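Local coordinates for glycosyl hydrolase (Rhizobium leguminosarum bv. trifolii, PDB 5NDX), which probably hydrolyses glycosidic bonds as a family 39 glycoside hydrolase, being the bacterial orthologue of human alpha-L-iduronidase, at residues 319-330 against 357-366. The protein carries 2 engineered substitutions. Numbering follows the deposited sequence.
Sequences GWSQRTIFAYFG and PFDIIKKPGL. With 8U8 ((2~{R},3~{S},4~{S},5~{R},6~{S})-6-(4-methyl-2-oxidanylidene-chromen-7-yl)oxy-3,4,5-tris(oxidanyl)oxane-2-carboxylic acid), chain M.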
loop_
_atom_site.group_PDB
_atom_site.type_symbol
_atom_site.label_atom_id
_atom_site.label_comp_id
_atom_site.label_asym_id
_atom_site.label_seq_id
_atom_site.Cartn_x
_atom_site.Cartn_y
_atom_site.Cartn_z
ATOM N N GLY A 319 9.518 -14.234 -1.725
ATOM C CA GLY A 319 10.897 -13.933 -1.357
ATOM C C GLY A 319 11.357 -12.521 -1.666
ATOM O O GLY A 319 10.584 -11.654 -2.126
ATOM N N TRP A 320 12.627 -12.296 -1.420
ATOM C CA TRP A 320 13.255 -10.969 -1.610
ATOM C C TRP A 320 13.088 -10.387 -3.007
ATOM O O TRP A 320 12.897 -9.156 -3.161
ATOM C CB TRP A 320 14.728 -11.054 -1.279
ATOM C CG TRP A 320 15.084 -11.243 0.180
ATOM C CD1 TRP A 320 15.532 -12.389 0.773
ATOM C CD2 TRP A 320 15.108 -10.237 1.189
ATOM N NE1 TRP A 320 15.786 -12.164 2.094
ATOM C CE2 TRP A 320 15.544 -10.850 2.375
ATOM C CE3 TRP A 320 14.750 -8.900 1.221
ATOM C CZ2 TRP A 320 15.678 -10.148 3.584
ATOM C CZ3 TRP A 320 14.885 -8.208 2.416
ATOM C CH2 TRP A 320 15.362 -8.844 3.580
ATOM N N SER A 321 13.110 -11.261 -4.013
ATOM C CA SER A 321 13.160 -10.905 -5.416
ATOM C C SER A 321 11.812 -10.969 -6.059
ATOM O O SER A 321 11.675 -10.677 -7.242
ATOM C CB SER A 321 14.052 -11.933 -6.189
ATOM O OG SER A 321 15.350 -11.637 -5.808
ATOM N N GLN A 322 10.792 -11.303 -5.312
ATOM C CA GLN A 322 9.435 -11.263 -5.875
ATOM C C GLN A 322 8.733 -9.958 -5.547
ATOM O O GLN A 322 9.236 -9.217 -4.705
ATOM C CB GLN A 322 8.713 -12.501 -5.372
ATOM C CG GLN A 322 9.368 -13.752 -5.970
ATOM C CD GLN A 322 8.788 -15.036 -5.425
ATOM O OE1 GLN A 322 8.530 -15.171 -4.227
ATOM N NE2 GLN A 322 8.524 -15.958 -6.298
ATOM N N ARG A 323 7.615 -9.652 -6.218
ATOM C CA ARG A 323 6.886 -8.398 -5.978
ATOM C C ARG A 323 5.991 -8.549 -4.771
ATOM O O ARG A 323 4.758 -8.841 -4.857
ATOM C CB ARG A 323 6.077 -8.005 -7.169
ATOM C CG ARG A 323 5.349 -6.647 -7.055
ATOM C CD ARG A 323 4.803 -6.307 -8.470
ATOM N NE ARG A 323 3.602 -6.880 -8.541
ATOM C CZ ARG A 323 2.979 -7.460 -9.550
ATOM N NH1 ARG A 323 3.354 -7.520 -10.820
ATOM N NH2 ARG A 323 1.842 -7.957 -9.174
ATOM N N THR A 324 6.651 -8.447 -3.649
ATOM C CA THR A 324 6.055 -8.710 -2.334
ATOM C C THR A 324 6.594 -7.641 -1.391
ATOM O O THR A 324 7.743 -7.149 -1.550
ATOM C CB THR A 324 6.407 -10.119 -1.793
ATOM O OG1 THR A 324 7.791 -10.204 -1.476
ATOM C CG2 THR A 324 6.112 -11.206 -2.847
ATOM N N ILE A 325 5.775 -7.274 -0.418
ATOM C CA ILE A 325 6.131 -6.282 0.545
ATOM C C ILE A 325 6.864 -6.885 1.755
ATOM O O ILE A 325 7.394 -6.117 2.604
ATOM C CB ILE A 325 4.918 -5.422 1.018
ATOM C CG1 ILE A 325 3.712 -6.262 1.403
ATOM C CG2 ILE A 325 4.603 -4.387 -0.043
ATOM C CD1 ILE A 325 2.649 -5.552 2.193
ATOM N N PHE A 326 6.874 -8.206 1.874
ATOM C CA PHE A 326 7.716 -8.865 2.884
ATOM C C PHE A 326 8.538 -9.953 2.226
ATOM O O PHE A 326 8.090 -10.535 1.254
ATOM C CB PHE A 326 6.890 -9.529 3.992
ATOM C CG PHE A 326 6.000 -8.576 4.755
ATOM C CD1 PHE A 326 4.744 -8.310 4.297
ATOM C CD2 PHE A 326 6.437 -7.980 5.917
ATOM C CE1 PHE A 326 3.914 -7.441 4.969
ATOM C CE2 PHE A 326 5.627 -7.066 6.592
ATOM C CZ PHE A 326 4.365 -6.809 6.115
ATOM N N ALA A 327 9.718 -10.208 2.786
ATOM C CA ALA A 327 10.477 -11.411 2.515
ATOM C C ALA A 327 10.089 -12.491 3.545
ATOM O O ALA A 327 10.234 -12.318 4.750
ATOM C CB ALA A 327 11.957 -11.100 2.577
ATOM N N TYR A 328 9.528 -13.571 3.045
ATOM C CA TYR A 328 9.045 -14.695 3.831
ATOM C C TYR A 328 10.223 -15.666 4.018
ATOM O O TYR A 328 10.876 -16.041 3.062
ATOM C CB TYR A 328 7.875 -15.383 3.072
ATOM C CG TYR A 328 7.481 -16.710 3.644
ATOM C CD1 TYR A 328 6.633 -16.801 4.759
ATOM C CD2 TYR A 328 7.977 -17.889 3.093
ATOM C CE1 TYR A 328 6.301 -18.032 5.320
ATOM C CE2 TYR A 328 7.646 -19.133 3.641
ATOM C CZ TYR A 328 6.819 -19.214 4.747
ATOM O OH TYR A 328 6.550 -20.464 5.298
ATOM N N PHE A 329 10.510 -16.003 5.263
ATOM C CA PHE A 329 11.436 -17.058 5.629
ATOM C C PHE A 329 10.626 -18.166 6.277
ATOM O O PHE A 329 9.905 -17.932 7.257
ATOM C CB PHE A 329 12.406 -16.564 6.685
ATOM C CG PHE A 329 13.411 -15.601 6.180
ATOM C CD1 PHE A 329 13.110 -14.241 6.078
ATOM C CD2 PHE A 329 14.649 -16.048 5.813
ATOM C CE1 PHE A 329 14.055 -13.347 5.614
ATOM C CE2 PHE A 329 15.595 -15.168 5.353
ATOM C CZ PHE A 329 15.297 -13.802 5.275
ATOM N N GLY A 330 10.749 -19.364 5.740
ATOM C CA GLY A 330 10.037 -20.558 6.238
ATOM C C GLY A 330 9.925 -21.590 5.109
ATOM O O GLY A 330 10.456 -21.365 4.028
ATOM N N PRO A 357 6.231 -22.750 11.040
ATOM C CA PRO A 357 6.631 -21.468 11.587
ATOM C C PRO A 357 7.340 -20.563 10.507
ATOM O O PRO A 357 7.669 -21.047 9.417
ATOM C CB PRO A 357 7.580 -21.863 12.709
ATOM C CG PRO A 357 8.171 -23.142 12.269
ATOM C CD PRO A 357 7.129 -23.850 11.457
ATOM N N PHE A 358 7.479 -19.260 10.783
ATOM C CA PHE A 358 7.939 -18.324 9.756
ATOM C C PHE A 358 8.327 -17.027 10.376
ATOM O O PHE A 358 7.881 -16.701 11.476
ATOM C CB PHE A 358 6.867 -18.056 8.659
ATOM C CG PHE A 358 5.683 -17.269 9.159
ATOM C CD1 PHE A 358 4.659 -17.901 9.879
ATOM C CD2 PHE A 358 5.602 -15.894 8.967
ATOM C CE1 PHE A 358 3.598 -17.164 10.395
ATOM C CE2 PHE A 358 4.555 -15.173 9.475
ATOM C CZ PHE A 358 3.545 -15.803 10.180
ATOM N N ASP A 359 9.148 -16.294 9.638
ATOM C CA ASP A 359 9.458 -14.918 9.902
ATOM C C ASP A 359 9.283 -14.149 8.600
ATOM O O ASP A 359 9.657 -14.637 7.506
ATOM C CB ASP A 359 10.873 -14.788 10.437
ATOM C CG ASP A 359 10.977 -15.155 11.915
ATOM O OD1 ASP A 359 10.605 -14.318 12.748
ATOM O OD2 ASP A 359 11.427 -16.279 12.238
ATOM N N ILE A 360 8.770 -12.934 8.735
ATOM C CA ILE A 360 8.682 -12.008 7.622
ATOM C C ILE A 360 9.409 -10.715 7.949
ATOM O O ILE A 360 9.332 -10.195 9.065
ATOM C CB ILE A 360 7.238 -11.683 7.192
ATOM C CG1 ILE A 360 6.359 -11.253 8.358
ATOM C CG2 ILE A 360 6.685 -12.888 6.473
ATOM C CD1 ILE A 360 4.940 -10.925 7.947
ATOM N N ILE A 361 10.140 -10.229 6.938
ATOM C CA ILE A 361 10.876 -9.023 7.017
ATOM C C ILE A 361 10.329 -8.013 5.984
ATOM O O ILE A 361 10.148 -8.347 4.822
ATOM C CB ILE A 361 12.355 -9.308 6.770
ATOM C CG1 ILE A 361 12.944 -10.249 7.820
ATOM C CG2 ILE A 361 13.155 -8.033 6.747
ATOM C CD1 ILE A 361 12.967 -9.720 9.253
ATOM N N LYS A 362 10.055 -6.802 6.419
ATOM C CA LYS A 362 9.611 -5.693 5.536
ATOM C C LYS A 362 10.566 -5.302 4.468
ATOM O O LYS A 362 11.744 -5.126 4.701
ATOM C CB LYS A 362 9.344 -4.416 6.344
ATOM C CG LYS A 362 8.083 -4.496 7.091
ATOM C CD LYS A 362 7.785 -3.480 8.226
ATOM C CE LYS A 362 8.265 -2.095 8.083
ATOM N NZ LYS A 362 7.638 -1.199 9.161
ATOM N N LYS A 363 10.013 -5.081 3.299
ATOM C CA LYS A 363 10.769 -4.703 2.116
ATOM C C LYS A 363 10.381 -3.283 1.665
ATOM O O LYS A 363 9.396 -2.719 2.179
ATOM C CB LYS A 363 10.468 -5.714 1.003
ATOM C CG LYS A 363 11.145 -7.056 1.207
ATOM C CD LYS A 363 10.622 -8.114 0.235
ATOM C CE LYS A 363 10.969 -7.809 -1.219
ATOM N NZ LYS A 363 10.251 -8.773 -2.063
ATOM N N PRO A 364 11.125 -2.726 0.675
ATOM C CA PRO A 364 10.899 -1.348 0.247
ATOM C C PRO A 364 9.564 -1.023 -0.332
ATOM O O PRO A 364 9.174 0.139 -0.273
ATOM C CB PRO A 364 12.034 -1.066 -0.747
ATOM C CG PRO A 364 13.134 -1.979 -0.264
ATOM C CD PRO A 364 12.444 -3.211 0.238
ATOM N N GLY A 365 8.835 -2.006 -0.843
ATOM C CA GLY A 365 7.490 -1.780 -1.322
ATOM C C GLY A 365 6.556 -1.240 -0.227
ATOM O O GLY A 365 5.581 -0.549 -0.553
ATOM N N LEU A 366 6.813 -1.616 1.038
ATOM C CA LEU A 366 6.006 -1.203 2.183
ATOM C C LEU A 366 6.580 0.049 2.812
ATOM O O LEU A 366 5.830 0.993 3.052
ATOM C CB LEU A 366 5.877 -2.300 3.266
ATOM C CG LEU A 366 5.012 -1.993 4.492
ATOM C CD1 LEU A 366 3.650 -1.464 4.042
ATOM C CD2 LEU A 366 4.814 -3.251 5.324
HETATM C C15 8U8 M . -2.488 -13.526 -18.991
HETATM C C13 8U8 M . -2.418 -12.115 -19.049
HETATM C C14 8U8 M . -2.492 -11.495 -20.299
HETATM C C16 8U8 M . -2.466 -10.101 -20.399
HETATM O O9 8U8 M . -2.503 -9.628 -21.534
HETATM O O8 8U8 M . -2.350 -9.305 -19.276
HETATM C C11 8U8 M . -2.391 -9.874 -18.027
HETATM C C10 8U8 M . -2.411 -9.038 -16.905
HETATM C C12 8U8 M . -2.412 -11.290 -17.899
HETATM C C7 8U8 M . -2.486 -11.825 -16.599
HETATM C C8 8U8 M . -2.511 -10.985 -15.481
HETATM C C9 8U8 M . -2.462 -9.588 -15.619
HETATM O O2 8U8 M . -2.521 -8.718 -14.548
HETATM C C5 8U8 M . -2.087 -9.057 -13.174
HETATM O O1 8U8 M . -0.791 -9.672 -13.239
HETATM C C1 8U8 M . -0.341 -10.362 -12.137
HETATM C C6 8U8 M . 1.036 -10.014 -12.108
HETATM O O7 8U8 M . 1.785 -10.826 -11.579
HETATM O O6 8U8 M . 1.331 -8.933 -12.586
HETATM C C2 8U8 M . -0.905 -9.924 -10.750
HETATM O O5 8U8 M . -0.247 -8.706 -10.344
HETATM C C3 8U8 M . -2.490 -9.790 -10.724
HETATM O O4 8U8 M . -3.030 -10.773 -9.911
HETATM C C4 8U8 M . -3.101 -9.866 -12.160
HETATM O O3 8U8 M . -4.507 -9.393 -12.090
HETATM O O HOH W 1 9.081 -4.708 -1.762
#
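Strands 326-330 and 358-362 run antiparallel at 159°, Ala327 and Phe329 forming hydrogen-bonded pairs with Ile361 and Asp359, and beyond the paired strands Lys363 N bonds Ile325 O (2.9 Å). On one face, Ile360 CD1 sits over the Phe326 ring in a CH-pi contact, 4.1 Å from its centroid, while the Lys362 chain lies alongside the ring, CG near CE2, and Leu366 CD2 reaches CZ. Tyr328, its CG anti to the backbone N (chi1 168°), brings CE1 to 3.4 Å from Phe358 CB. On the other face, Phe329 CE1 meets Ile361 CG1, and Trp320 CH2 touches Ile361 CG2. This antiparallel two-stranded pair, its long connection partly unmodelled, follows the last strand of the (beta/alpha)8 barrel and packs on helices 36-45 and 480-489. At the N-cap of helix 364-372, Lys363 sends its chain, bent at chi3 (66°), past Ala327 into the bend of 319-324: NZ shares its three hydrogens among Gly319 O, Gln322 O and Thr324 OG1, each 2.9 Å away, Thr324 O and, weakly, Trp320 O. A methionine here would probably leave these four carbonyls and the Thr324 hydroxyl without their shared donor and free this bend to shift. Within it, Arg323 NH1 hydrogen-bonds the ligand carboxylate O6 at 3.0 Å, in the guanidinium plane.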